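3'-5'-exonuclease (Saccharomyces cerevisiae, PDB 3E2V) probably cuts double-stranded DNA as a magnesium-dependent TatD-type nuclease, with both endonuclease and 3'-to-5' exonuclease activity. Local coordinates at residues P80-H85 with D153-S158; C93-A98 with K174-V179; Q147-H152 with D192-Y197. All coordinates share one frame; numbering follows the deposited sequence.

Contact 1 of 3, residues P80-H85 with D153-S158; sequences PLKLYH and DTSFRS
Arg157 lays its guanidinium over one face of the Tyr84 ring, the two planes 33° apart. Tyr84 CE1 sits over the centre of the guanidinium, 3.2 Å from Arg157 NH2. Arg157 CG meets the same ring near its root, 3.4 Å from Tyr84 CD1. The bend at chi2 (-64°) turns the arginine chain along the ring. Arg157 NE donates to Thr154 O at 3.0 Å, in the guanidinium plane, and NH1 bonds to Phe392 O; these two bonds fix the turn of the group. With an alanine here, Thr154 O and Phe392 O would probably lose their arginine donors and the ring of Tyr84 the cover on this face.

Strands 82-87 and 156-165 are parallel neighbours in the TIM-type barrel sheet of the TatD family. Two backbone bonds join them here: His85 N to Ser155 O at 2.9 Å, and Arg157 N to His85 O at 3.0 Å. His85 and Phe156 form the parallel bridge, their side chains on the same face of the sheet. Phe156 CA lies over the imidazole of His85, 3.6 Å from NE2, as a CH-pi contact. The two rings are slid apart and barely overlap. At the strand start, one water accepts from Lys82 NZ, donates to Leu83 O at 2.6 Å and hydrogen-bonds Ser155 OG.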
loop_
_atom_site.group_PDB
_atom_site.type_symbol
_atom_site.label_atom_id
_atom_site.label_comp_id
_atom_site.label_asym_id
_atom_site.label_seq_id
_atom_site.Cartn_x
_atom_site.Cartn_y
_atom_site.Cartn_z
ATOM N N PRO A 80 -0.322 20.250 -0.259
ATOM C CA PRO A 80 -1.465 20.501 -1.134
ATOM C C PRO A 80 -2.237 19.221 -1.500
ATOM O O PRO A 80 -3.281 19.308 -2.151
ATOM C CB PRO A 80 -0.813 21.130 -2.369
ATOM C CG PRO A 80 0.542 20.552 -2.412
ATOM C CD PRO A 80 0.960 20.322 -0.985
ATOM N N LEU A 81 -1.715 18.053 -1.111
ATOM C CA LEU A 81 -2.470 16.793 -1.210
ATOM C C LEU A 81 -3.138 16.496 0.113
ATOM O O LEU A 81 -2.573 16.775 1.178
ATOM C CB LEU A 81 -1.552 15.609 -1.536
ATOM C CG LEU A 81 -1.250 15.272 -2.993
ATOM C CD1 LEU A 81 -0.495 16.379 -3.706
ATOM C CD2 LEU A 81 -0.460 13.976 -3.053
ATOM N N LYS A 82 -4.334 15.925 0.065
ATOM C CA LYS A 82 -4.926 15.386 1.270
ATOM C C LYS A 82 -4.285 14.020 1.510
ATOM O O LYS A 82 -4.375 13.124 0.659
ATOM C CB LYS A 82 -6.446 15.267 1.152
ATOM C CG LYS A 82 -7.124 14.727 2.398
ATOM C CD LYS A 82 -6.965 15.656 3.605
ATOM C CE LYS A 82 -7.496 15.016 4.876
ATOM N NZ LYS A 82 -6.852 15.593 6.095
ATOM N N LEU A 83 -3.617 13.882 2.654
ATOM C CA LEU A 83 -2.932 12.643 2.987
ATOM C C LEU A 83 -3.676 11.855 4.036
ATOM O O LEU A 83 -4.079 12.379 5.085
ATOM C CB LEU A 83 -1.526 12.932 3.481
ATOM C CG LEU A 83 -0.596 13.630 2.487
ATOM C CD1 LEU A 83 0.732 13.949 3.143
ATOM C CD2 LEU A 83 -0.367 12.788 1.254
ATOM N N TYR A 84 -3.849 10.575 3.721
ATOM C CA TYR A 84 -4.332 9.583 4.665
ATOM C C TYR A 84 -3.235 8.566 4.915
ATOM O O TYR A 84 -2.215 8.593 4.249
ATOM C CB TYR A 84 -5.612 8.926 4.141
ATOM C CG TYR A 84 -6.689 9.946 3.851
ATOM C CD1 TYR A 84 -7.266 10.673 4.884
ATOM C CD2 TYR A 84 -7.101 10.196 2.555
ATOM C CE1 TYR A 84 -8.249 11.625 4.633
ATOM C CE2 TYR A 84 -8.081 11.154 2.287
ATOM C CZ TYR A 84 -8.647 11.861 3.326
ATOM O OH TYR A 84 -9.620 12.805 3.045
ATOM N N HIS A 85 -3.411 7.691 5.903
ATOM C CA HIS A 85 -2.404 6.652 6.119
ATOM C C HIS A 85 -2.999 5.350 6.629
ATOM O O HIS A 85 -4.173 5.283 7.055
ATOM C CB HIS A 85 -1.337 7.140 7.096
ATOM C CG HIS A 85 -1.859 7.280 8.488
ATOM N ND1 HIS A 85 -1.864 6.230 9.378
ATOM C CD2 HIS A 85 -2.481 8.311 9.110
ATOM C CE1 HIS A 85 -2.408 6.625 10.517
ATOM N NE2 HIS A 85 -2.783 7.886 10.381
ATOM N N ASP A 153 -12.524 13.276 12.138
ATOM C CA ASP A 153 -11.763 13.749 10.975
ATOM C C ASP A 153 -10.398 13.057 10.816
ATOM O O ASP A 153 -9.472 13.616 10.219
ATOM C CB ASP A 153 -11.564 15.270 11.073
ATOM C CG ASP A 153 -10.722 15.679 12.282
ATOM O OD1 ASP A 153 -10.551 14.859 13.212
ATOM O OD2 ASP A 153 -10.228 16.831 12.305
ATOM N N THR A 154 -10.272 11.850 11.358
ATOM C CA THR A 154 -8.987 11.143 11.381
ATOM C C THR A 154 -8.378 10.893 10.000
ATOM O O THR A 154 -9.103 10.643 9.036
ATOM C CB THR A 154 -9.092 9.801 12.134
ATOM O OG1 THR A 154 -7.787 9.218 12.222
ATOM C CG2 THR A 154 -10.055 8.834 11.443
ATOM N N SER A 155 -7.047 10.949 9.943
ATOM C CA SER A 155 -6.290 10.633 8.725
ATOM C C SER A 155 -6.024 9.142 8.587
ATOM O O SER A 155 -5.587 8.702 7.517
ATOM C CB SER A 155 -4.939 11.353 8.701
ATOM O OG SER A 155 -5.081 12.750 8.901
ATOM N N PHE A 156 -6.268 8.377 9.656
ATOM C CA PHE A 156 -6.132 6.905 9.625
ATOM C C PHE A 156 -7.316 6.314 8.868
ATOM O O PHE A 156 -8.448 6.374 9.366
ATOM C CB PHE A 156 -6.082 6.380 11.072
ATOM C CG PHE A 156 -6.248 4.882 11.221
ATOM C CD1 PHE A 156 -5.602 3.977 10.369
ATOM C CD2 PHE A 156 -7.014 4.381 12.263
ATOM C CE1 PHE A 156 -5.759 2.593 10.552
ATOM C CE2 PHE A 156 -7.166 3.022 12.455
ATOM C CZ PHE A 156 -6.548 2.111 11.589
ATOM N N ARG A 157 -7.077 5.753 7.678
ATOM C CA ARG A 157 -8.197 5.327 6.809
ATOM C C ARG A 157 -8.179 3.865 6.375
ATOM O O ARG A 157 -9.132 3.418 5.763
ATOM C CB ARG A 157 -8.293 6.197 5.538
ATOM C CG ARG A 157 -8.649 7.677 5.759
ATOM C CD ARG A 157 -10.032 7.869 6.362
ATOM N NE ARG A 157 -10.325 9.286 6.605
ATOM C CZ ARG A 157 -10.915 10.106 5.733
ATOM N NH1 ARG A 157 -11.283 9.674 4.533
ATOM N NH2 ARG A 157 -11.129 11.377 6.061
ATOM N N SER A 158 -7.125 3.115 6.693
ATOM C CA SER A 158 -7.061 1.726 6.233
ATOM C C SER A 158 -6.139 0.920 7.135
ATOM O O SER A 158 -5.121 1.430 7.608
ATOM C CB SER A 158 -6.532 1.682 4.787
ATOM O OG SER A 158 -6.521 0.345 4.266
HETATM O O HOH W 1 -4.344 14.457 6.584
#

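Contact 2 of 3, residues C93-A98 with K174-V179; sequences CVNEFA and KEMQKV
Met176 meets the 3-10 turn 94-97, and its methyl end does most of the touching. In the barrel fold this joins the long loop after strand 82-87 to the start of helix 174-187, which follows strand 156-165. Met176 CE lies 3.6 Å from Val94 O and 3.9 Å from Ala98 CB. It also meets Asn95 OD1, at 4.0 Å, where the two side chains cross at about a right angle. The thioether chain is bent at both chi2 (-74°) and chi3 (-62°), which curls the methyl in among these three residues. No hydrogen bond crosses between the two segments; methyl groups rest against carbonyl oxygens and other carbons.

Val94 makes the second point of contact. Its CG2 branch reaches the helix backbone, 3.8 Å from Met176 O, and lies beside Met176 CB. The same methyl comes near Gln177 N.

Further out, hydrogen bonds and ring packing place the two segments. Phe97 N donates to Val94 O at 3.0 Å, so the carbonyl beside the methionine methyl is also part of the 3-10 turn. Asn95 ND2 is held by Asn120 OD1, from helix 118-129. Gln177 turns its amide to other partners: OE1 accepts from Asp165 N, and NE2 bonds to Ser172 OG. Phe97 stacks with Phe180, one turn after Met176 on the same helix, and also packs on helix 132-149. Val94 touches Phe180 as well. Just before Val94, Cys93 is tied by a disulfide to its neighbour Cys92, and Cys93 O accepts from Glu96 N at 3.1 Å.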
loop_
_atom_site.group_PDB
_atom_site.type_symbol
_atom_site.label_atom_id
_atom_site.label_comp_id
_atom_site.label_asym_id
_atom_site.label_seq_id
_atom_site.Cartn_x
_atom_site.Cartn_y
_atom_site.Cartn_z
ATOM N N CYS A 93 7.978 -7.641 8.853
ATOM C CA CYS A 93 8.241 -7.018 10.130
ATOM C C CYS A 93 7.520 -7.695 11.273
ATOM O O CYS A 93 7.522 -7.180 12.400
ATOM C CB CYS A 93 7.853 -5.542 10.025
ATOM S SG CYS A 93 8.851 -4.636 8.734
ATOM N N VAL A 94 6.918 -8.856 10.993
ATOM C CA VAL A 94 6.128 -9.533 12.028
ATOM C C VAL A 94 6.961 -10.019 13.206
ATOM O O VAL A 94 6.411 -10.325 14.263
ATOM C CB VAL A 94 5.235 -10.672 11.458
ATOM C CG1 VAL A 94 4.094 -10.095 10.613
ATOM C CG2 VAL A 94 6.062 -11.684 10.672
ATOM N N ASN A 95 8.282 -10.086 13.042
ATOM C CA ASN A 95 9.124 -10.473 14.178
ATOM C C ASN A 95 8.990 -9.496 15.344
ATOM O O ASN A 95 9.304 -9.847 16.482
ATOM C CB ASN A 95 10.601 -10.590 13.781
ATOM C CG ASN A 95 10.905 -11.832 12.964
ATOM O OD1 ASN A 95 10.034 -12.656 12.721
ATOM N ND2 ASN A 95 12.171 -11.974 12.554
ATOM N N GLU A 96 8.536 -8.277 15.072
ATOM C CA GLU A 96 8.349 -7.317 16.165
ATOM C C GLU A 96 7.257 -7.747 17.156
ATOM O O GLU A 96 7.234 -7.267 18.284
ATOM C CB GLU A 96 8.137 -5.901 15.670
ATOM C CG GLU A 96 6.803 -5.621 15.100
ATOM C CD GLU A 96 6.502 -4.135 15.107
ATOM O OE1 GLU A 96 5.686 -3.708 14.296
ATOM O OE2 GLU A 96 7.090 -3.383 15.914
ATOM N N PHE A 97 6.357 -8.638 16.737
ATOM C CA PHE A 97 5.389 -9.216 17.675
ATOM C C PHE A 97 6.052 -10.164 18.660
ATOM O O PHE A 97 5.464 -10.470 19.697
ATOM C CB PHE A 97 4.295 -9.987 16.944
ATOM C CG PHE A 97 3.317 -9.102 16.214
ATOM C CD1 PHE A 97 2.427 -8.288 16.902
ATOM C CD2 PHE A 97 3.295 -9.089 14.825
ATOM C CE1 PHE A 97 1.522 -7.472 16.228
ATOM C CE2 PHE A 97 2.389 -8.298 14.132
ATOM C CZ PHE A 97 1.503 -7.477 14.823
ATOM N N ALA A 98 7.265 -10.619 18.345
ATOM C CA ALA A 98 7.918 -11.655 19.142
ATOM C C ALA A 98 9.107 -11.142 19.945
ATOM O O ALA A 98 9.490 -11.807 20.917
ATOM C CB ALA A 98 8.334 -12.810 18.272
ATOM N N LYS A 174 7.630 -18.370 7.250
ATOM C CA LYS A 174 6.270 -18.564 6.762
ATOM C C LYS A 174 5.271 -18.652 7.913
ATOM O O LYS A 174 4.188 -18.068 7.865
ATOM C CB LYS A 174 6.198 -19.826 5.888
ATOM C CG LYS A 174 4.848 -20.009 5.217
ATOM C CD LYS A 174 4.843 -21.166 4.208
ATOM C CE LYS A 174 4.779 -22.510 4.880
ATOM N NZ LYS A 174 4.815 -23.595 3.830
ATOM N N GLU A 175 5.633 -19.396 8.948
ATOM C CA GLU A 175 4.714 -19.606 10.066
ATOM C C GLU A 175 4.438 -18.282 10.799
ATOM O O GLU A 175 3.287 -17.975 11.180
ATOM C CB GLU A 175 5.295 -20.643 11.038
ATOM C CG GLU A 175 5.449 -22.078 10.485
ATOM C CD GLU A 175 6.515 -22.239 9.386
ATOM O OE1 GLU A 175 7.568 -21.554 9.401
ATOM O OE2 GLU A 175 6.298 -23.077 8.482
ATOM N N MET A 176 5.480 -17.476 10.992
ATOM C CA MET A 176 5.293 -16.178 11.652
ATOM C C MET A 176 4.435 -15.250 10.789
ATOM O O MET A 176 3.584 -14.514 11.307
ATOM C CB MET A 176 6.630 -15.529 11.961
ATOM C CG MET A 176 7.356 -16.118 13.190
ATOM S SD MET A 176 6.648 -15.665 14.819
ATOM C CE MET A 176 6.868 -13.884 14.797
ATOM N N GLN A 177 4.643 -15.295 9.474
ATOM C CA GLN A 177 3.822 -14.480 8.574
ATOM C C GLN A 177 2.358 -14.881 8.662
ATOM O O GLN A 177 1.468 -14.031 8.784
ATOM C CB GLN A 177 4.305 -14.596 7.131
ATOM C CG GLN A 177 5.669 -13.957 6.874
ATOM C CD GLN A 177 5.995 -13.879 5.392
ATOM O OE1 GLN A 177 5.088 -13.864 4.542
ATOM N NE2 GLN A 177 7.284 -13.803 5.075
ATOM N N LYS A 178 2.088 -16.177 8.564
ATOM C CA LYS A 178 0.697 -16.639 8.534
ATOM C C LYS A 178 0.000 -16.321 9.851
ATOM O O LYS A 178 -1.140 -15.834 9.863
ATOM C CB LYS A 178 0.641 -18.143 8.241
ATOM C CG LYS A 178 0.962 -18.470 6.788
ATOM C CD LYS A 178 1.218 -19.974 6.601
ATOM C CE LYS A 178 -0.048 -20.788 6.612
ATOM N NZ LYS A 178 0.334 -22.249 6.647
ATOM N N VAL A 179 0.666 -16.603 10.970
ATOM C CA VAL A 179 0.022 -16.376 12.268
ATOM C C VAL A 179 -0.322 -14.897 12.496
ATOM O O VAL A 179 -1.439 -14.571 12.913
ATOM C CB VAL A 179 0.865 -16.908 13.442
ATOM C CG1 VAL A 179 0.205 -16.554 14.762
ATOM C CG2 VAL A 179 0.999 -18.416 13.339
#

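Contact 3 of 3, residues Q147-H152 with D192-Y197; sequences QQAKPH and DKLSSY
Ala149, at the C-terminal part of helix 132-149, presents its methyl to three side chains of the segment 192-197. Ala149 CB lies 3.6 Å from Lys193 CD and 3.6 Å from Tyr197 OH. Leu194 CD2 is a little further from the same methyl, at 4.1 Å. The Tyr197 ring comes to the methyl obliquely. Its hydroxyl is hydrogen-bonded to Phe156 O, which holds the phenol end beside the alanine, and the Tyr197 and Phe156 rings also meet. The carbonyl of Ala149 is met by the lysine chain, with Lys193 CD 3.5 Å from Ala149 O. No hydrogen bond crosses between the two segments.

Here two pieces of the outer layer of the TIM-type barrel come together. Helix 132-149 leads into strand 156-165, and the short, weakly bonded helix 192-195 leads into the next strand, 199-204. Leu194 also packs on Tyr142, Met145 and Asn146, further back on the long helix. Behind the lysine, Lys193 O accepts from both Ser196 N and Ser196 OG, the latter at 2.7 Å.

Lys150 comes next. The lysine chain of Lys193 runs out extended (chi1 -165°) until it bends at chi3 (-71°), which brings its amino group across to this residue. There Lys193 NZ lies 3.7 Å from Lys150 CA. The first bond of the Lys150 side chain points away from the 192-197 segment.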
loop_
_atom_site.group_PDB
_atom_site.type_symbol
_atom_site.label_atom_id
_atom_site.label_comp_id
_atom_site.label_asym_id
_atom_site.label_seq_id
_atom_site.Cartn_x
_atom_site.Cartn_y
_atom_site.Cartn_z
ATOM N N GLN A 147 -7.114 4.404 19.113
ATOM C CA GLN A 147 -6.751 5.794 19.412
ATOM C C GLN A 147 -6.862 6.639 18.147
ATOM O O GLN A 147 -7.436 7.730 18.153
ATOM C CB GLN A 147 -5.323 5.884 19.973
ATOM C CG GLN A 147 -4.769 7.333 20.045
ATOM C CD GLN A 147 -3.247 7.446 20.227
ATOM O OE1 GLN A 147 -2.448 6.975 19.401
ATOM N NE2 GLN A 147 -2.842 8.122 21.307
ATOM N N GLN A 148 -6.301 6.125 17.056
ATOM C CA GLN A 148 -6.276 6.885 15.815
ATOM C C GLN A 148 -7.613 6.932 15.077
ATOM O O GLN A 148 -7.877 7.871 14.334
ATOM C CB GLN A 148 -5.149 6.377 14.902
ATOM C CG GLN A 148 -3.760 6.550 15.520
ATOM C CD GLN A 148 -3.401 8.002 15.732
ATOM O OE1 GLN A 148 -3.586 8.832 14.838
ATOM N NE2 GLN A 148 -2.895 8.322 16.917
ATOM N N ALA A 149 -8.462 5.939 15.300
ATOM C CA ALA A 149 -9.767 5.892 14.653
ATOM C C ALA A 149 -10.787 6.801 15.343
ATOM O O ALA A 149 -11.839 7.104 14.767
ATOM C CB ALA A 149 -10.278 4.460 14.605
ATOM N N LYS A 150 -10.458 7.216 16.570
ATOM C CA LYS A 150 -11.344 8.038 17.421
ATOM C C LYS A 150 -11.904 9.301 16.749
ATOM O O LYS A 150 -13.128 9.429 16.615
ATOM C CB LYS A 150 -10.620 8.456 18.706
ATOM C CG LYS A 150 -10.694 7.508 19.868
ATOM C CD LYS A 150 -10.600 8.327 21.162
ATOM C CE LYS A 150 -9.662 7.694 22.188
ATOM N NZ LYS A 150 -10.371 6.723 23.058
ATOM N N PRO A 151 -11.024 10.236 16.330
ATOM C CA PRO A 151 -11.525 11.526 15.866
ATOM C C PRO A 151 -12.354 11.397 14.595
ATOM O O PRO A 151 -12.006 10.618 13.711
ATOM C CB PRO A 151 -10.247 12.321 15.591
ATOM C CG PRO A 151 -9.169 11.617 16.361
ATOM C CD PRO A 151 -9.552 10.179 16.249
ATOM N N HIS A 152 -13.448 12.159 14.512
ATOM C CA HIS A 152 -14.326 12.145 13.339
ATOM C C HIS A 152 -13.569 12.454 12.042
ATOM O O HIS A 152 -13.923 11.939 10.983
ATOM C CB HIS A 152 -15.479 13.145 13.525
ATOM C CG HIS A 152 -15.053 14.576 13.405
ATOM N ND1 HIS A 152 -15.317 15.340 12.287
ATOM C CD2 HIS A 152 -14.344 15.368 14.245
ATOM C CE1 HIS A 152 -14.805 16.547 12.453
ATOM N NE2 HIS A 152 -14.209 16.589 13.631
ATOM N N ASP A 192 -16.942 -2.489 15.914
ATOM C CA ASP A 192 -17.675 -2.020 14.735
ATOM C C ASP A 192 -16.908 -1.001 13.891
ATOM O O ASP A 192 -16.962 -1.044 12.665
ATOM C CB ASP A 192 -19.055 -1.465 15.111
ATOM C CG ASP A 192 -20.023 -2.544 15.578
ATOM O OD1 ASP A 192 -19.743 -3.759 15.428
ATOM O OD2 ASP A 192 -21.090 -2.166 16.104
ATOM N N LYS A 193 -16.191 -0.094 14.549
ATOM C CA LYS A 193 -15.502 0.967 13.824
ATOM C C LYS A 193 -14.381 0.395 12.960
ATOM O O LYS A 193 -14.318 0.670 11.764
ATOM C CB LYS A 193 -14.959 2.025 14.775
ATOM C CG LYS A 193 -14.539 3.331 14.077
ATOM C CD LYS A 193 -13.885 4.328 15.048
ATOM C CE LYS A 193 -14.875 4.943 16.041
ATOM N NZ LYS A 193 -14.190 5.743 17.117
ATOM N N LEU A 194 -13.525 -0.422 13.560
ATOM C CA LEU A 194 -12.441 -1.042 12.792
ATOM C C LEU A 194 -12.972 -1.996 11.735
ATOM O O LEU A 194 -12.394 -2.100 10.665
ATOM C CB LEU A 194 -11.456 -1.758 13.703
ATOM C CG LEU A 194 -10.699 -0.876 14.721
ATOM C CD1 LEU A 194 -9.610 -1.677 15.411
ATOM C CD2 LEU A 194 -10.125 0.401 14.069
ATOM N N SER A 195 -14.077 -2.675 12.022
ATOM C CA SER A 195 -14.650 -3.637 11.068
ATOM C C SER A 195 -15.029 -3.004 9.727
ATOM O O SER A 195 -15.081 -3.690 8.711
ATOM C CB SER A 195 -15.868 -4.346 11.668
ATOM O OG SER A 195 -15.496 -5.214 12.726
ATOM N N SER A 196 -15.265 -1.698 9.730
ATOM C CA SER A 196 -15.678 -0.988 8.520
ATOM C C SER A 196 -14.477 -0.504 7.712
ATOM O O SER A 196 -14.625 -0.127 6.550
ATOM C CB SER A 196 -16.563 0.216 8.889
ATOM O OG SER A 196 -15.835 1.213 9.595
ATOM N N TYR A 197 -13.302 -0.494 8.337
ATOM C CA TYR A 197 -12.101 -0.014 7.640
ATOM C C TYR A 197 -11.718 -0.925 6.481
ATOM O O TYR A 197 -11.761 -2.152 6.615
ATOM C CB TYR A 197 -10.916 0.055 8.598
ATOM C CG TYR A 197 -10.735 1.398 9.265
ATOM C CD1 TYR A 197 -11.753 1.966 10.036
ATOM C CD2 TYR A 197 -9.540 2.093 9.144
ATOM C CE1 TYR A 197 -11.577 3.217 10.646
ATOM C CE2 TYR A 197 -9.358 3.350 9.746
ATOM C CZ TYR A 197 -10.374 3.896 10.493
ATOM O OH TYR A 197 -10.199 5.138 11.093
#

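Overall arrangement
Contacts 1 and 3 adjoin, with centres 13 Å apart. Besides the Tyr197 hydroxyl bond, Thr154 OG1 probably hydrogen-bonds Gln148 O, and Tyr197 CD2 packs on Arg157 C at 3.6 Å. Contact 2 stands apart: its nearest atoms are about 13 Å from either of the others. Each pair of contacts has segments that alternate along the chain. In contact 1 the Ser158 side chain is about 13 Å from the bound magnesium and about 9 Å from that of His253, a metal ligand. Glu161, which binds magnesium in another structure of this protein but not in this chain, is about 8 Å from Ser158 and about 10 Å from Val94 of contact 2, side chain to side chain. Contact 3 lies away from these sites.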